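Local structure of Atu0111 protein (Agrobacterium tumefaciens, 2FSQ) at residues D120-F125 and D165-R170; W159-A164 and D173-E178. The protein is of unknown function but belongs to a family grouped with the 2H phosphoesterases, so it may act on phosphoester bonds. All coordinates share one frame; numbering follows the deposited sequence. Where two conformers were deposited one is given.

Contact 1 (D120-F125 and D165-R170); sequences DRLSTF and DFFGYR
Phe-166, on the end of helix 150-167, meets Phe-125 in the turn that follows helix 111-121. The ring edge of Phe-125 points at the face of Phe-166 in an edge-to-face pair, centroids 5.1 Å apart and planes at 63°. Phe-125 CD1 does the touching, 3.7 Å from Phe-166 CD1 and nearer the rim than the centre of that face. The CG of Phe-125 lies anti to its backbone N (chi1 -162°), which carries the ring edge over one face of Phe-166. The edge of the Phe-166 ring faces Arg-121 O, with CE2 3.1 Å from that oxygen, and Thr-124 OG1. Leu-122 adds aliphatic packing with both methyls: CD2 reaches Phe-166 CB at 3.8 Å, and CD1 reaches Phe-167 CE2 at 4.2 Å.

The polar contact is made by Arg-121. Its chain bends at chi3 (72°) and brings NE to Phe-166 O at 2.7 Å. The bond is nearly straight and lies in both the guanidinium and the carbonyl plane. NH2 adds a weak bond to Asp-165 O. Phe-167 O is taken by Tyr-118 OH. Helix 111-121 thus supplies donors to the carbonyl end of helix 150-167, and the positive guanidinium probably suits its dipole.

Contact 2 (W159-A164 and D173-E178); sequences WRDTFA and DHDTYE
Arg-160 reaches from helix 150-167 across to the loop 173-178. Its CB sits by the imidazole of His-174, 4.1 Å from CE1. The chain runs extended through chi2, then bends at chi3 (48°), which turns the guanidinium over Tyr-177. NE gives its hydrogen to water 2, and that water donates in turn to His-174 O. CZ lies 3.5 Å from Tyr-177 CG. The guanidinium stacks flat on the phenol ring, planes 13° apart, as an off-centre cation-pi pair. His-174 CE1 lies over the opposite face, so the group sits between the two side chains. NH1 is over the Tyr-177 ring and bonds to Val-87 O on strand 84-92. Arg-160 NH2 makes a straight bond of 3.0 Å to His-174 O, in the carbonyl plane and on a lone pair. It also gives a hydrogen to water 1, which donates to Asp-173 OD1.

In this alpha-beta fold the loop after helix 150-167 folds back on that helix before entering strand 179-182, and Arg-160 also bonds to strand 84-92.

His-174 bonds back to the helix. Its NE2 donates to Asp-161 OD1 at 2.9 Å, a His-carboxylate hydrogen bond with the oxygen in the ring plane. Ala-164 CB touches His-174 CE1 at 3.8 Å. Asp-161 OD1 and Asp-175 OD1 are 4.3 Å apart, and water 3 donates to both, which probably eases their repulsion.

Contacts 1 and 2 share helix 150-167, and their centres are about 13 Å apart. Along the chain their segments alternate: 120-125, 159-164, 165-170, 173-178. Contact 2 uses the helix one turn before its end and joins it to the loop ahead of strand 179-182. Contact 1 uses the last turn and joins it to the end of helix 111-121. The two also touch directly. Phe-125 CE1 packs on Phe-163 CD1 at 3.4 Å, and Arg-170 NH2 makes a long, weak ion pair with Asp-161 OD1. The end of helix 150-167 is therefore held both by a neighbouring helix and by the chain that follows it.

Contact 1 (D120-F125 and D165-R170)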
loop_
_atom_site.group_PDB
_atom_site.type_symbol
_atom_site.label_atom_id
_atom_site.label_comp_id
_atom_site.label_asym_id
_atom_site.label_seq_id
_atom_site.Cartn_x
_atom_site.Cartn_y
_atom_site.Cartn_z
ATOM N N ASP A 120 -0.283 21.467 -8.836
ATOM C CA ASP A 120 0.491 22.607 -9.317
ATOM C C ASP A 120 1.982 22.432 -9.050
ATOM O O ASP A 120 2.802 22.613 -9.941
ATOM C CB ASP A 120 -0.006 23.910 -8.680
ATOM C CG ASP A 120 0.876 25.103 -9.027
ATOM O OD1 ASP A 120 1.153 25.323 -10.230
ATOM O OD2 ASP A 120 1.295 25.815 -8.094
ATOM N N ARG A 121 2.330 22.068 -7.819
ATOM C CA ARG A 121 3.725 21.900 -7.454
ATOM C C ARG A 121 4.367 20.787 -8.257
ATOM O O ARG A 121 5.530 20.900 -8.649
ATOM C CB ARG A 121 3.858 21.586 -5.965
ATOM C CG ARG A 121 3.671 22.777 -5.087
ATOM C CD ARG A 121 3.773 22.386 -3.629
ATOM N NE ARG A 121 5.133 22.069 -3.201
ATOM C CZ ARG A 121 6.097 22.961 -2.994
ATOM N NH1 ARG A 121 5.883 24.253 -3.216
ATOM N NH2 ARG A 121 7.291 22.556 -2.585
ATOM N N LEU A 122 3.608 19.720 -8.504
ATOM C CA LEU A 122 4.140 18.536 -9.199
ATOM C C LEU A 122 4.259 18.689 -10.718
ATOM O O LEU A 122 4.739 17.770 -11.398
ATOM C CB LEU A 122 3.317 17.294 -8.859
ATOM C CG LEU A 122 3.440 16.822 -7.402
ATOM C CD1 LEU A 122 2.261 15.926 -7.042
ATOM C CD2 LEU A 122 4.788 16.137 -7.154
ATOM N N SER A 123 3.836 19.839 -11.241
ATOM C CA SER A 123 3.956 20.136 -12.672
ATOM C C SER A 123 5.406 20.267 -13.139
ATOM O O SER A 123 5.691 20.139 -14.330
ATOM C CB SER A 123 3.168 21.402 -13.023
ATOM O OG SER A 123 1.783 21.123 -13.060
ATOM N N THR A 124 6.311 20.527 -12.202
ATOM C CA THR A 124 7.745 20.599 -12.493
ATOM C C THR A 124 8.567 19.429 -11.927
ATOM O O THR A 124 9.801 19.522 -11.836
ATOM C CB THR A 124 8.351 21.925 -11.997
ATOM O OG1 THR A 124 8.160 22.045 -10.583
ATOM C CG2 THR A 124 7.706 23.124 -12.707
ATOM N N PHE A 125 7.895 18.340 -11.538
ATOM C CA PHE A 125 8.608 17.135 -11.073
ATOM C C PHE A 125 9.578 16.621 -12.138
ATOM O O PHE A 125 9.190 16.493 -13.309
ATOM C CB PHE A 125 7.621 16.035 -10.695
ATOM C CG PHE A 125 8.212 14.970 -9.826
ATOM C CD1 PHE A 125 8.421 15.212 -8.473
ATOM C CD2 PHE A 125 8.576 13.742 -10.355
ATOM C CE1 PHE A 125 8.981 14.258 -7.674
ATOM C CE2 PHE A 125 9.137 12.761 -9.542
ATOM C CZ PHE A 125 9.344 13.025 -8.200
ATOM N N ASP A 165 10.544 16.597 -1.080
ATOM C CA ASP A 165 10.747 18.017 -1.378
ATOM C C ASP A 165 9.486 18.673 -1.931
ATOM O O ASP A 165 9.124 19.775 -1.529
ATOM C CB ASP A 165 11.905 18.200 -2.361
ATOM C CG ASP A 165 13.251 17.904 -1.742
ATOM O OD1 ASP A 165 13.371 17.948 -0.498
ATOM O OD2 ASP A 165 14.203 17.622 -2.510
ATOM N N PHE A 166 8.820 18.007 -2.872
ATOM C CA PHE A 166 7.582 18.550 -3.446
ATOM C C PHE A 166 6.398 18.573 -2.481
ATOM O O PHE A 166 5.609 19.513 -2.454
ATOM C CB PHE A 166 7.222 17.805 -4.744
ATOM C CG PHE A 166 8.036 18.254 -5.936
ATOM C CD1 PHE A 166 9.358 17.851 -6.093
ATOM C CD2 PHE A 166 7.480 19.103 -6.884
ATOM C CE1 PHE A 166 10.108 18.262 -7.193
ATOM C CE2 PHE A 166 8.228 19.520 -7.991
ATOM C CZ PHE A 166 9.535 19.111 -8.135
ATOM N N PHE A 167 6.272 17.525 -1.679
ATOM C CA PHE A 167 5.152 17.429 -0.744
ATOM C C PHE A 167 5.371 18.262 0.517
ATOM O O PHE A 167 4.401 18.653 1.170
ATOM C CB PHE A 167 4.872 15.960 -0.404
ATOM C CG PHE A 167 4.021 15.262 -1.426
ATOM C CD1 PHE A 167 2.670 15.055 -1.180
ATOM C CD2 PHE A 167 4.561 14.807 -2.639
ATOM C CE1 PHE A 167 1.850 14.410 -2.113
ATOM C CE2 PHE A 167 3.743 14.157 -3.579
ATOM C CZ PHE A 167 2.389 13.964 -3.313
ATOM N N GLY A 168 6.638 18.511 0.846
ATOM C CA GLY A 168 7.003 19.389 1.960
ATOM C C GLY A 168 6.876 18.760 3.335
ATOM O O GLY A 168 6.715 19.463 4.329
ATOM N N TYR A 169 6.990 17.435 3.404
ATOM C CA TYR A 169 7.088 16.724 4.674
ATOM C C TYR A 169 7.750 15.389 4.421
ATOM O O TYR A 169 7.879 14.949 3.267
ATOM C CB TYR A 169 5.709 16.492 5.329
ATOM C CG TYR A 169 4.751 15.707 4.447
ATOM C CD1 TYR A 169 4.859 14.317 4.312
ATOM C CD2 TYR A 169 3.743 16.347 3.754
ATOM C CE1 TYR A 169 3.978 13.603 3.500
ATOM C CE2 TYR A 169 2.871 15.647 2.948
ATOM C CZ TYR A 169 2.987 14.279 2.831
ATOM O OH TYR A 169 2.106 13.624 2.018
ATOM N N ARG A 170 8.189 14.769 5.517
ATOM C CA ARG A 170 8.707 13.394 5.546
ATOM C C ARG A 170 8.090 12.703 6.756
ATOM O O ARG A 170 8.006 13.293 7.848
ATOM C CB ARG A 170 10.238 13.366 5.701
ATOM C CG ARG A 170 11.028 13.694 4.445
ATOM C CD ARG A 170 12.525 13.847 4.726
ATOM N NE ARG A 170 13.291 14.059 3.497
ATOM C CZ ARG A 170 14.376 13.372 3.152
ATOM N NH1 ARG A 170 14.861 12.429 3.948
ATOM N NH2 ARG A 170 14.992 13.643 2.011
#

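Contact 2 (W159-A164 and D173-E178)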
loop_
_atom_site.group_PDB
_atom_site.type_symbol
_atom_site.label_atom_id
_atom_site.label_comp_id
_atom_site.label_asym_id
_atom_site.label_seq_id
_atom_site.Cartn_x
_atom_site.Cartn_y
_atom_site.Cartn_z
ATOM N N TRP A 159 13.323 8.773 -6.048
ATOM C CA TRP A 159 11.954 9.224 -6.257
ATOM C C TRP A 159 11.339 9.743 -4.962
ATOM O O TRP A 159 10.740 10.809 -4.943
ATOM C CB TRP A 159 11.091 8.085 -6.793
ATOM C CG TRP A 159 11.212 7.813 -8.276
ATOM C CD1 TRP A 159 12.187 7.084 -8.911
ATOM C CD2 TRP A 159 10.300 8.232 -9.293
ATOM N NE1 TRP A 159 11.934 7.033 -10.273
ATOM C CE2 TRP A 159 10.782 7.733 -10.530
ATOM C CE3 TRP A 159 9.128 8.995 -9.286
ATOM C CZ2 TRP A 159 10.112 7.957 -11.738
ATOM C CZ3 TRP A 159 8.457 9.214 -10.488
ATOM C CH2 TRP A 159 8.970 8.720 -11.704
ATOM N N ARG A 160 11.476 8.981 -3.884
ATOM C CA ARG A 160 10.845 9.351 -2.612
ATOM C C ARG A 160 11.466 10.595 -2.013
ATOM O O ARG A 160 10.749 11.442 -1.501
ATOM C CB ARG A 160 10.881 8.180 -1.628
ATOM C CG ARG A 160 9.806 7.152 -1.961
ATOM C CD ARG A 160 9.885 5.893 -1.101
ATOM N NE ARG A 160 10.024 6.224 0.319
ATOM C CZ ARG A 160 9.016 6.572 1.114
ATOM N NH1 ARG A 160 7.772 6.647 0.641
ATOM N NH2 ARG A 160 9.265 6.879 2.384
ATOM N N ASP A 161 12.784 10.716 -2.088
ATOM C CA ASP A 161 13.427 11.919 -1.557
ATOM C C ASP A 161 12.956 13.137 -2.344
ATOM O O ASP A 161 12.742 14.221 -1.788
ATOM C CB ASP A 161 14.949 11.821 -1.660
ATOM C CG ASP A 161 15.557 10.891 -0.623
ATOM O OD1 ASP A 161 14.855 10.533 0.352
ATOM O OD2 ASP A 161 16.743 10.508 -0.798
ATOM N N THR A 162 12.794 12.963 -3.652
ATOM C CA THR A 162 12.349 14.066 -4.476
ATOM C C THR A 162 10.891 14.405 -4.141
ATOM O O THR A 162 10.537 15.577 -4.004
ATOM C CB THR A 162 12.540 13.749 -5.988
ATOM O OG1 THR A 162 13.890 13.317 -6.218
ATOM C CG2 THR A 162 12.248 14.983 -6.869
ATOM N N PHE A 163 10.046 13.388 -3.963
ATOM C CA PHE A 163 8.677 13.654 -3.548
ATOM C C PHE A 163 8.590 14.374 -2.217
ATOM O O PHE A 163 7.713 15.219 -2.046
ATOM C CB PHE A 163 7.836 12.378 -3.492
ATOM C CG PHE A 163 7.345 11.913 -4.850
ATOM C CD1 PHE A 163 6.639 12.771 -5.701
ATOM C CD2 PHE A 163 7.557 10.612 -5.252
ATOM C CE1 PHE A 163 6.183 12.314 -6.947
ATOM C CE2 PHE A 163 7.108 10.148 -6.465
ATOM C CZ PHE A 163 6.435 10.995 -7.328
ATOM N N ALA A 164 9.483 14.050 -1.285
ATOM C CA ALA A 164 9.465 14.714 0.021
ATOM C C ALA A 164 9.667 16.210 -0.156
ATOM O O ALA A 164 9.026 17.005 0.516
ATOM C CB ALA A 164 10.523 14.124 0.946
ATOM N N ASP A 173 9.243 7.151 9.190
ATOM C CA ASP A 173 9.859 5.985 8.552
ATOM C C ASP A 173 10.401 6.283 7.141
ATOM O O ASP A 173 10.640 5.354 6.376
ATOM C CB ASP A 173 8.854 4.818 8.493
ATOM C CG ASP A 173 7.735 5.060 7.509
ATOM O OD1 ASP A 173 7.661 6.187 6.981
ATOM O OD2 ASP A 173 6.943 4.127 7.236
ATOM N N HIS A 174 10.592 7.558 6.789
ATOM C CA HIS A 174 10.906 7.900 5.396
ATOM C C HIS A 174 12.041 7.058 4.817
ATOM O O HIS A 174 11.919 6.510 3.720
ATOM C CB HIS A 174 11.216 9.390 5.233
ATOM C CG HIS A 174 11.525 9.779 3.823
ATOM N ND1 HIS A 174 10.552 10.145 2.914
ATOM C CD2 HIS A 174 12.702 9.817 3.153
ATOM C CE1 HIS A 174 11.124 10.420 1.751
ATOM N NE2 HIS A 174 12.427 10.214 1.867
ATOM N N ASP A 175 13.143 6.965 5.550
ATOM C CA ASP A 175 14.324 6.272 5.047
ATOM C C ASP A 175 14.297 4.762 5.250
ATOM O O ASP A 175 15.145 4.057 4.683
ATOM C CB ASP A 175 15.586 6.844 5.697
ATOM C CG ASP A 175 15.921 8.228 5.192
ATOM O OD1 ASP A 175 15.745 8.494 3.978
ATOM O OD2 ASP A 175 16.397 9.039 6.017
ATOM N N THR A 176 13.361 4.274 6.069
ATOM C CA THR A 176 13.221 2.839 6.331
ATOM C C THR A 176 11.884 2.295 5.816
ATOM O O THR A 176 11.402 1.252 6.267
ATOM C CB THR A 176 13.294 2.570 7.837
ATOM O OG1 THR A 176 12.360 3.422 8.519
ATOM C CG2 THR A 176 14.721 2.817 8.344
ATOM N N TYR A 177 11.321 2.988 4.849
ATOM C CA TYR A 177 9.996 2.673 4.320
ATOM C C TYR A 177 9.893 1.251 3.768
ATOM O O TYR A 177 10.742 0.835 2.969
ATOM C CB TYR A 177 9.627 3.710 3.238
ATOM C CG TYR A 177 8.235 3.507 2.685
ATOM C CD1 TYR A 177 7.112 3.846 3.427
ATOM C CD2 TYR A 177 8.050 2.936 1.431
ATOM C CE1 TYR A 177 5.843 3.635 2.945
ATOM C CE2 TYR A 177 6.771 2.708 0.931
ATOM C CZ TYR A 177 5.665 3.051 1.691
ATOM O OH TYR A 177 4.384 2.823 1.213
ATOM N N GLU A 178 8.841 0.526 4.167
ATOM C CA GLU A 178 8.580 -0.799 3.623
ATOM C C GLU A 178 7.584 -0.723 2.451
ATOM O O GLU A 178 6.390 -0.418 2.631
ATOM C CB GLU A 178 8.031 -1.714 4.727
ATOM C CG GLU A 178 7.761 -3.130 4.241
ATOM C CD GLU A 178 7.292 -4.037 5.349
ATOM O OE1 GLU A 178 6.156 -3.852 5.827
ATOM O OE2 GLU A 178 8.061 -4.939 5.725
HETATM O O HOH W 1 7.368 7.357 4.581
HETATM O O HOH W 2 12.789 6.068 1.179
HETATM O O HOH W 3 16.435 10.698 2.712
#